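Local coordinates for histone-lysine N-methyltransferase, H3 lysine-9 specific SUVH4 (PDB 4QEO), which methylates the ninth residue, a lysine, of histone H3, a mark of transcriptional repression, and binds methylated DNA, thereby supporting the maintenance of non-CG DNA methylation, at residues G378-E383 and V485-D490; T127-G132 and F202-Y207. One frame throughout, in Å; residues are numbered along the deposited sequence.

Followed from the N terminus, the chain first forms interaction 2, where T127-G132 is met by F202-Y207 after 69 intervening residues that include helix 151-161 and strands 165-172 and 180-197. That loop closes inside the SRA domain, which reads methylated DNA. Only later does interaction 1 open: G378-E383 pairs with V485-D490 across 101 residues within the SET domain, enclosing strands 387-390, 403-405, 445-448 and 467-473 together with R457, N460 and H461 of the probable cofactor site. The two loops therefore follow in series, neither nested nor crossed, and their centres lie about 44 Å apart. Interaction 2 joins two strands of the SRA sheet, interaction 1 two strands of a SET-domain sheet.

Interaction 1 (G378-E383 and V485-D490)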
ATOM      1  N   GLY A 378       6.188   2.054  -2.283  1.00 31.48           N
ATOM      2  CA  GLY A 378       7.468   2.423  -2.848  1.00 29.18           C
ATOM      3  C   GLY A 378       7.414   2.576  -4.354  1.00 31.26           C
ATOM      4  O   GLY A 378       8.354   3.080  -4.955  1.00 35.42           O
ATOM      5  N   SER A 379       6.319   2.144  -4.973  1.00 30.12           N
ATOM      6  CA  SER A 379       6.198   2.239  -6.424  1.00 33.56           C
ATOM      7  C   SER A 379       5.923   3.678  -6.788  1.00 37.96           C
ATOM      8  O   SER A 379       5.170   4.369  -6.085  1.00 34.22           O
ATOM      9  CB  SER A 379       5.064   1.352  -6.964  1.00 33.90           C
ATOM     10  OG  SER A 379       5.268  -0.023  -6.676  1.00 31.78           O
ATOM     11  N   PRO A 380       6.542   4.148  -7.881  1.00 32.99           N
ATOM     12  CA  PRO A 380       6.195   5.484  -8.370  1.00 31.92           C
ATOM     13  C   PRO A 380       4.813   5.463  -8.996  1.00 33.70           C
ATOM     14  O   PRO A 380       4.458   4.510  -9.695  1.00 30.46           O
ATOM     15  CB  PRO A 380       7.260   5.750  -9.437  1.00 31.32           C
ATOM     16  CG  PRO A 380       7.663   4.385  -9.909  1.00 31.60           C
ATOM     17  CD  PRO A 380       7.581   3.496  -8.707  1.00 28.11           C
ATOM     18  N   VAL A 381       4.033   6.500  -8.727  1.00 33.02           N
ATOM     19  CA  VAL A 381       2.755   6.683  -9.396  1.00 34.85           C
ATOM     20  C   VAL A 381       2.896   7.688 -10.546  1.00 37.75           C
ATOM     21  O   VAL A 381       2.535   7.375 -11.687  1.00 32.99           O
ATOM     22  CB  VAL A 381       1.646   7.118  -8.418  1.00 37.35           C
ATOM     23  CG1 VAL A 381       0.339   7.389  -9.165  1.00 32.95           C
ATOM     24  CG2 VAL A 381       1.432   6.040  -7.368  1.00 37.98           C
ATOM     25  N   CYS A 382       3.422   8.880 -10.271  1.00 33.77           N
ATOM     26  CA  CYS A 382       3.619   9.819 -11.399  1.00 35.72           C
ATOM     27  C   CYS A 382       4.375  11.035 -10.985  1.00 36.07           C
ATOM     28  O   CYS A 382       4.357  11.384  -9.822  1.00 34.56           O
ATOM     29  CB  CYS A 382       2.278  10.296 -11.975  1.00 33.91           C
ATOM     30  SG  CYS A 382       1.222  11.092 -10.746  1.00 40.58           S
ATOM     31  N   GLU A 383       5.007  11.701 -11.945  1.00 29.77           N
ATOM     32  CA  GLU A 383       5.559  13.014 -11.700  1.00 31.51           C
ATOM     33  C   GLU A 383       4.402  13.995 -11.787  1.00 32.40           C
ATOM     34  O   GLU A 383       3.477  13.807 -12.571  1.00 35.64           O
ATOM     35  CB  GLU A 383       6.625  13.370 -12.756  1.00 32.21           C
ATOM     36  CG  GLU A 383       7.353  14.679 -12.454  1.00 32.38           C
ATOM     37  CD  GLU A 383       8.519  14.975 -13.401  1.00 35.39           C
ATOM     38  OE1 GLU A 383       9.124  14.029 -13.943  1.00 41.50           O
ATOM     39  OE2 GLU A 383       8.827  16.171 -13.604  1.00 35.90           O
ATOM     40  N   VAL A 485       7.569  14.026  -7.563  1.00 34.36           N
ATOM     41  CA  VAL A 485       7.073  12.694  -7.916  1.00 31.57           C
ATOM     42  C   VAL A 485       6.226  12.045  -6.800  1.00 35.43           C
ATOM     43  O   VAL A 485       6.624  11.987  -5.644  1.00 37.05           O
ATOM     44  CB  VAL A 485       8.236  11.747  -8.313  1.00 31.02           C
ATOM     45  CG1 VAL A 485       7.703  10.390  -8.734  1.00 31.33           C
ATOM     46  CG2 VAL A 485       9.064  12.353  -9.453  1.00 29.87           C
ATOM     47  N   LEU A 486       5.052  11.564  -7.168  1.00 33.97           N
ATOM     48  CA  LEU A 486       4.159  10.872  -6.256  1.00 36.75           C
ATOM     49  C   LEU A 486       4.471   9.383  -6.243  1.00 36.59           C
ATOM     50  O   LEU A 486       4.435   8.706  -7.302  1.00 35.82           O
ATOM     51  CB  LEU A 486       2.700  11.111  -6.655  1.00 31.98           C
ATOM     52  CG  LEU A 486       2.258  12.572  -6.516  1.00 34.81           C
ATOM     53  CD1 LEU A 486       0.893  12.800  -7.157  1.00 40.54           C
ATOM     54  CD2 LEU A 486       2.224  12.978  -5.057  1.00 39.86           C
ATOM     55  N   PHE A 487       4.793   8.917  -5.032  1.00 37.42           N
ATOM     56  CA  PHE A 487       5.080   7.521  -4.728  1.00 29.34           C
ATOM     57  C   PHE A 487       4.008   6.929  -3.804  1.00 36.02           C
ATOM     58  O   PHE A 487       3.446   7.630  -2.960  1.00 35.00           O
ATOM     59  CB  PHE A 487       6.432   7.422  -4.027  1.00 32.08           C
ATOM     60  CG  PHE A 487       7.612   7.513  -4.961  1.00 32.75           C
ATOM     61  CD1 PHE A 487       8.165   8.746  -5.286  1.00 34.79           C
ATOM     62  CD2 PHE A 487       8.165   6.367  -5.511  1.00 32.23           C
ATOM     63  CE1 PHE A 487       9.253   8.833  -6.132  1.00 34.33           C
ATOM     64  CE2 PHE A 487       9.259   6.446  -6.364  1.00 32.42           C
ATOM     65  CZ  PHE A 487       9.796   7.686  -6.681  1.00 31.66           C
ATOM     66  N   ALA A 488       3.733   5.637  -3.950  1.00 29.70           N
ATOM     67  CA  ALA A 488       2.839   4.962  -3.024  1.00 31.98           C
ATOM     68  C   ALA A 488       3.501   4.863  -1.652  1.00 33.19           C
ATOM     69  O   ALA A 488       4.613   4.343  -1.533  1.00 32.22           O
ATOM     70  CB  ALA A 488       2.470   3.567  -3.555  1.00 28.28           C
ATOM     71  N   ALA A 489       2.817   5.363  -0.623  1.00 30.23           N
ATOM     72  CA  ALA A 489       3.288   5.247   0.757  1.00 31.79           C
ATOM     73  C   ALA A 489       2.899   3.896   1.354  1.00 38.75           C
ATOM     74  O   ALA A 489       3.492   3.421   2.327  1.00 36.21           O
ATOM     75  CB  ALA A 489       2.700   6.366   1.609  1.00 34.37           C
ATOM     76  N   ASP A 490       1.875   3.291   0.777  1.00 38.53           N
ATOM     77  CA  ASP A 490       1.330   2.063   1.318  1.00 36.87           C
ATOM     78  C   ASP A 490       1.085   1.111   0.180  1.00 35.11           C
ATOM     79  O   ASP A 490       1.061   1.517  -0.983  1.00 30.53           O
ATOM     80  CB  ASP A 490      -0.005   2.355   2.009  1.00 36.99           C
ATOM     81  CG  ASP A 490       0.113   3.423   3.071  1.00 42.39           C
ATOM     82  OD1 ASP A 490       0.860   3.208   4.053  1.00 36.90           O
ATOM     83  OD2 ASP A 490      -0.546   4.472   2.930  1.00 45.10           O
TER
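V381 and C382 both turn their backbone N-H groups to the carbonyl of L486, the signature of a classic beta bulge in this antiparallel pair of the SET domain. L486 O is held from V381 N at 2.7 Å and from C382 N at 3.1 Å, with both donors in the carbonyl plane. The bulge shifts the register by one between the pairs P380-F487 and C382-L486. Beyond it, A488 N donates to S379 O at 2.9 Å in a nearly straight bond.

On one face, P380 crosses the F487 ring obliquely, CB 3.7 Å from CE2. The ring's CG lies beside its own backbone N (chi1 -79°), which carries the ring over toward the other strand. G378 O comes to the edge of this ring, 3.3 Å from F487 CD2. P380 sits at a non-hydrogen-bonded position opposite F487, so the absent N-H costs this pair no bond, and its ring gives F487 an apolar surface. The positive phi of G378 (100°) is easily adopted by glycine. Further along this face the E383 and V485 side chains pass at a slant, CG nearest CG2, and the carboxylate continues to a salt bridge with R483.

The opposite face carries C382 and L486, whose small thiol and branched chain fit side by side; F455 and A456 also touch C382. Strand 467-473 flanks the other edge of 483-488, with V469 against L486, and the side chain of L486 lies about 10 Å from the bound S-adenosyl-L-homocysteine. C382 SG, placed between its backbone N and carbonyl carbon (chi1 57°), comes to 4.0 Å from L486 CD1.

Interaction 2 (T127-G132 and F202-Y207); sequences TYTGQG and FTVYKY. With nucleotides of chain B.
Y128 and Y207 form an antiparallel hydrogen-bonded pair with their side chains on one face, yet their first torsions send the rings different ways. With CG opposite the backbone N (chi1 -171°), the Y128 ring leads away from the partner strand to the DNA; with CG beside the backbone N (chi1 -65°), the Y207 ring lies back along T127-G132. Y128 O therefore meets the edge of the Y207 ring, 3.5 Å from CD1, and G130 CA follows at 3.8 Å from Y207 CE1. Glycine suits that spot, because it lets the ring edge come so close to the backbone.

Y128 offers a flat aromatic face to the 5-methylcytidine 5CM7 of chain B, whose N4 sits 3.3 Å above the ring plane, toward its rim. N4 of 5CM7 of chain B also donates to T129 O at 2.8 Å, so that ring and backbone read the base together, consistent with SRA recognition of a flipped-out methylated cytosine. Q131 NE2 grips OP1 of DT6 of chain B at 2.8 Å in a nearly straight bond.

T129 and K206 share the face opposite the two tyrosines. T129 CG2 meets V204 CB at 3.9 Å, while T129 OG1 is hydrogen-bonded to D119 OD1. The side chains of T127 and K206 cross at a slant, CG2 4.0 Å from CD.

Backbone bonds join Y128 with Y207, and G130 N to Y205 O. On its other edge strand 203-211 pairs antiparallel with strand 180-197, whose V190 touches Y207; Y128 rests on strands 106-112 and 88-91, and Q131 N is hydrogen-bonded to N152 OD1 of helix 151-161.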
ATOM      1  N   THR A 127     -15.650 -25.386   6.872  1.00 21.94           N
ATOM      2  CA  THR A 127     -15.177 -26.576   7.556  1.00 23.22           C
ATOM      3  C   THR A 127     -13.658 -26.550   7.461  1.00 20.18           C
ATOM      4  O   THR A 127     -13.093 -26.774   6.395  1.00 23.21           O
ATOM      5  CB  THR A 127     -15.752 -27.861   6.929  1.00 23.96           C
ATOM      6  OG1 THR A 127     -17.178 -27.770   6.921  1.00 22.11           O
ATOM      7  CG2 THR A 127     -15.356 -29.104   7.768  1.00 21.95           C
ATOM      8  N   TYR A 128     -13.009 -26.220   8.570  1.00 21.08           N
ATOM      9  CA  TYR A 128     -11.563 -25.977   8.595  1.00 19.06           C
ATOM     10  C   TYR A 128     -10.855 -27.188   9.194  1.00 18.14           C
ATOM     11  O   TYR A 128     -11.191 -27.635  10.302  1.00 20.72           O
ATOM     12  CB  TYR A 128     -11.288 -24.747   9.457  1.00 15.75           C
ATOM     13  CG  TYR A 128      -9.864 -24.242   9.403  1.00 16.83           C
ATOM     14  CD1 TYR A 128      -9.385 -23.578   8.286  1.00 17.88           C
ATOM     15  CD2 TYR A 128      -9.008 -24.414  10.481  1.00 17.87           C
ATOM     16  CE1 TYR A 128      -8.062 -23.085   8.257  1.00 23.18           C
ATOM     17  CE2 TYR A 128      -7.719 -23.931  10.464  1.00 23.06           C
ATOM     18  CZ  TYR A 128      -7.248 -23.270   9.352  1.00 21.33           C
ATOM     19  OH  TYR A 128      -5.957 -22.793   9.354  1.00 21.91           O
ATOM     20  N   THR A 129      -9.896 -27.742   8.456  1.00 20.12           N
ATOM     21  CA  THR A 129      -9.163 -28.880   8.962  1.00 19.61           C
ATOM     22  C   THR A 129      -8.196 -28.440  10.046  1.00 24.06           C
ATOM     23  O   THR A 129      -7.575 -27.384   9.933  1.00 21.88           O
ATOM     24  CB  THR A 129      -8.389 -29.575   7.849  1.00 19.82           C
ATOM     25  OG1 THR A 129      -9.228 -29.686   6.698  1.00 20.08           O
ATOM     26  CG2 THR A 129      -7.927 -30.987   8.289  1.00 17.09           C
ATOM     27  N   GLY A 130      -8.044 -29.264  11.084  1.00 22.70           N
ATOM     28  CA  GLY A 130      -7.004 -29.019  12.065  1.00 21.61           C
ATOM     29  C   GLY A 130      -5.606 -29.083  11.453  1.00 21.66           C
ATOM     30  O   GLY A 130      -5.433 -29.468  10.297  1.00 21.52           O
ATOM     31  N   GLN A 131      -4.603 -28.705  12.233  1.00 23.97           N
ATOM     32  CA  GLN A 131      -3.210 -28.793  11.793  1.00 24.99           C
ATOM     33  C   GLN A 131      -2.675 -30.217  12.030  1.00 24.66           C
ATOM     34  O   GLN A 131      -3.196 -30.980  12.870  1.00 23.63           O
ATOM     35  CB  GLN A 131      -2.346 -27.785  12.570  1.00 23.00           C
ATOM     36  CG  GLN A 131      -2.269 -28.079  14.079  1.00 27.74           C
ATOM     37  CD  GLN A 131      -1.321 -27.150  14.847  1.00 29.99           C
ATOM     38  OE1 GLN A 131      -1.752 -26.145  15.405  1.00 28.86           O
ATOM     39  NE2 GLN A 131      -0.029 -27.499  14.891  1.00 29.46           N
ATOM     40  N   GLY A 132      -1.666 -30.597  11.262  1.00 22.04           N
ATOM     41  CA  GLY A 132      -0.912 -31.796  11.572  1.00 21.06           C
ATOM     42  C   GLY A 132      -0.995 -32.825  10.477  1.00 25.76           C
ATOM     43  O   GLY A 132      -1.977 -32.866   9.731  1.00 27.49           O
ATOM     44  N   PHE A 202      -6.419 -40.808   6.531  1.00 25.58           N
ATOM     45  CA  PHE A 202      -5.872 -40.601   7.868  1.00 28.38           C
ATOM     46  C   PHE A 202      -6.867 -39.781   8.699  1.00 31.14           C
ATOM     47  O   PHE A 202      -7.674 -39.037   8.153  1.00 32.69           O
ATOM     48  CB  PHE A 202      -4.537 -39.849   7.789  1.00 28.96           C
ATOM     49  CG  PHE A 202      -3.475 -40.588   7.019  1.00 32.74           C
ATOM     50  CD1 PHE A 202      -2.726 -41.591   7.630  1.00 34.40           C
ATOM     51  CD2 PHE A 202      -3.240 -40.294   5.681  1.00 30.79           C
ATOM     52  CE1 PHE A 202      -1.729 -42.284   6.916  1.00 35.62           C
ATOM     53  CE2 PHE A 202      -2.255 -40.989   4.950  1.00 38.74           C
ATOM     54  CZ  PHE A 202      -1.502 -41.983   5.574  1.00 36.57           C
ATOM     55  N   THR A 203      -6.795 -39.909  10.017  1.00 26.62           N
ATOM     56  CA  THR A 203      -7.646 -39.122  10.896  1.00 29.22           C
ATOM     57  C   THR A 203      -7.340 -37.643  10.726  1.00 27.65           C
ATOM     58  O   THR A 203      -6.181 -37.243  10.764  1.00 27.89           O
ATOM     59  CB  THR A 203      -7.413 -39.485  12.371  1.00 29.42           C
ATOM     60  OG1 THR A 203      -7.709 -40.872  12.563  1.00 29.01           O
ATOM     61  CG2 THR A 203      -8.314 -38.636  13.288  1.00 29.75           C
ATOM     62  N   VAL A 204      -8.387 -36.856  10.498  1.00 25.85           N
ATOM     63  CA  VAL A 204      -8.325 -35.410  10.613  1.00 20.71           C
ATOM     64  C   VAL A 204      -9.372 -34.903  11.592  1.00 22.11           C
ATOM     65  O   VAL A 204     -10.431 -35.523  11.790  1.00 25.82           O
ATOM     66  CB  VAL A 204      -8.548 -34.698   9.277  1.00 18.83           C
ATOM     67  CG1 VAL A 204      -7.398 -34.999   8.332  1.00 23.19           C
ATOM     68  CG2 VAL A 204      -9.923 -35.050   8.687  1.00 18.70           C
ATOM     69  N   TYR A 205      -9.042 -33.793  12.237  1.00 20.85           N
ATOM     70  CA  TYR A 205     -10.006 -33.063  13.041  1.00 22.97           C
ATOM     71  C   TYR A 205     -10.620 -32.032  12.127  1.00 22.13           C
ATOM     72  O   TYR A 205      -9.951 -31.496  11.268  1.00 23.14           O
ATOM     73  CB  TYR A 205      -9.336 -32.442  14.270  1.00 24.17           C
ATOM     74  CG  TYR A 205      -9.082 -33.525  15.285  1.00 27.70           C
ATOM     75  CD1 TYR A 205      -7.905 -34.287  15.249  1.00 33.45           C
ATOM     76  CD2 TYR A 205     -10.055 -33.862  16.210  1.00 30.21           C
ATOM     77  CE1 TYR A 205      -7.695 -35.330  16.153  1.00 32.88           C
ATOM     78  CE2 TYR A 205      -9.862 -34.891  17.111  1.00 35.67           C
ATOM     79  CZ  TYR A 205      -8.684 -35.619  17.079  1.00 38.97           C
ATOM     80  OH  TYR A 205      -8.504 -36.635  17.972  1.00 39.69           O
ATOM     81  N   LYS A 206     -11.913 -31.794  12.284  1.00 23.21           N
ATOM     82  CA  LYS A 206     -12.628 -30.854  11.438  1.00 22.82           C
ATOM     83  C   LYS A 206     -13.360 -29.899  12.350  1.00 23.50           C
ATOM     84  O   LYS A 206     -13.944 -30.337  13.341  1.00 22.25           O
ATOM     85  CB  LYS A 206     -13.656 -31.587  10.540  1.00 22.51           C
ATOM     86  CG  LYS A 206     -13.013 -32.441   9.443  1.00 29.50           C
ATOM     87  CD  LYS A 206     -14.061 -32.857   8.415  1.00 28.83           C
ATOM     88  CE  LYS A 206     -13.426 -32.997   7.054  1.00 38.42           C
ATOM     89  NZ  LYS A 206     -14.345 -33.600   6.050  1.00 39.76           N
ATOM     90  N   TYR A 207     -13.322 -28.615  11.995  1.00 19.34           N
ATOM     91  CA  TYR A 207     -13.851 -27.533  12.804  1.00 21.01           C
ATOM     92  C   TYR A 207     -14.882 -26.809  11.967  1.00 23.33           C
ATOM     93  O   TYR A 207     -14.571 -26.241  10.941  1.00 22.73           O
ATOM     94  CB  TYR A 207     -12.721 -26.589  13.294  1.00 17.94           C
ATOM     95  CG  TYR A 207     -11.800 -27.353  14.224  1.00 18.96           C
ATOM     96  CD1 TYR A 207     -10.745 -28.093  13.721  1.00 16.19           C
ATOM     97  CD2 TYR A 207     -12.044 -27.394  15.591  1.00 20.95           C
ATOM     98  CE1 TYR A 207      -9.921 -28.846  14.554  1.00 20.55           C
ATOM     99  CE2 TYR A 207     -11.224 -28.156  16.440  1.00 17.84           C
ATOM    100  CZ  TYR A 207     -10.171 -28.876  15.898  1.00 22.96           C
ATOM    101  OH  TYR A 207      -9.363 -29.628  16.722  1.00 20.42           O
TER
ATOM    102  N1  5CM B   7      -3.590 -24.101   6.086  1.00 22.44           N
ATOM    103  C2  5CM B   7      -4.783 -24.280   5.376  1.00 26.54           C
ATOM    104  N3  5CM B   7      -5.827 -24.932   5.892  1.00 26.15           N
ATOM    105  C4  5CM B   7      -5.776 -25.437   7.094  1.00 27.89           C
ATOM    106  C5  5CM B   7      -4.540 -25.268   7.851  1.00 25.49           C
ATOM    107  C5A 5CM B   7      -4.450 -25.844   9.213  1.00 21.60           C
ATOM    108  C6  5CM B   7      -3.480 -24.610   7.287  1.00 21.25           C
ATOM    109  O2  5CM B   7      -4.919 -23.825   4.279  1.00 21.94           O
ATOM    110  N4  5CM B   7      -6.777 -26.082   7.625  1.00 25.44           N
ATOM    111  C1' 5CM B   7      -2.468 -23.459   5.440  1.00 20.93           C
ATOM    112  C2' 5CM B   7      -1.652 -22.390   6.146  1.00 21.11           C
ATOM    113  C3' 5CM B   7      -0.320 -22.551   5.453  1.00 26.18           C
ATOM    114  C4' 5CM B   7      -0.206 -24.058   5.346  1.00 25.94           C
ATOM    115  O4' 5CM B   7      -1.536 -24.492   5.198  1.00 25.28           O
ATOM    116  O3' 5CM B   7      -0.351 -22.040   4.131  1.00 22.91           O
ATOM    117  C5' 5CM B   7       0.529 -24.761   6.492  1.00 27.70           C
ATOM    118  O5' 5CM B   7       0.057 -24.510   7.790  1.00 28.49           O
ATOM    119  P   5CM B   7       0.194 -25.529   8.962  1.00 25.89           P
ATOM    120  OP1 5CM B   7      -0.659 -25.086  10.013  1.00 25.32           O
ATOM    121  OP2 5CM B   7       0.106 -26.853   8.464  1.00 24.35           O
ATOM    122  P    DT B   6       2.271 -29.715  12.701  1.00 30.63           P
ATOM    123  OP1  DT B   6       1.031 -29.645  13.391  1.00 30.76           O
ATOM    124  OP2  DT B   6       2.525 -30.822  11.862  1.00 28.31           O
ATOM    125  O5'  DT B   6       2.525 -28.428  11.829  1.00 27.79           O
ATOM    126  C5'  DT B   6       2.163 -27.150  12.316  1.00 28.91           C
ATOM    127  C4'  DT B   6       2.771 -26.088  11.438  1.00 30.14           C
ATOM    128  O4'  DT B   6       4.199 -26.112  11.593  1.00 30.96           O
ATOM    129  C3'  DT B   6       2.500 -26.274   9.945  1.00 29.82           C
ATOM    130  O3'  DT B   6       1.646 -25.256   9.434  1.00 27.57           O
ATOM    131  C2'  DT B   6       3.879 -26.247   9.316  1.00 33.39           C
ATOM    132  C1'  DT B   6       4.740 -25.638  10.396  1.00 31.78           C
ATOM    133  N1   DT B   6       6.158 -26.025  10.330  1.00 29.88           N
ATOM    134  C2   DT B   6       7.103 -25.098  10.686  1.00 31.66           C
ATOM    135  O2   DT B   6       6.825 -23.998  11.110  1.00 33.38           O
ATOM    136  N3   DT B   6       8.399 -25.523  10.555  1.00 33.95           N
ATOM    137  C4   DT B   6       8.830 -26.748  10.091  1.00 34.52           C
ATOM    138  O4   DT B   6      10.022 -26.981  10.016  1.00 36.92           O
ATOM    139  C5   DT B   6       7.785 -27.668   9.722  1.00 37.25           C
ATOM    140  C7   DT B   6       8.155 -29.022   9.210  1.00 36.87           C
ATOM    141  C6   DT B   6       6.516 -27.266   9.862  1.00 30.97           C
TER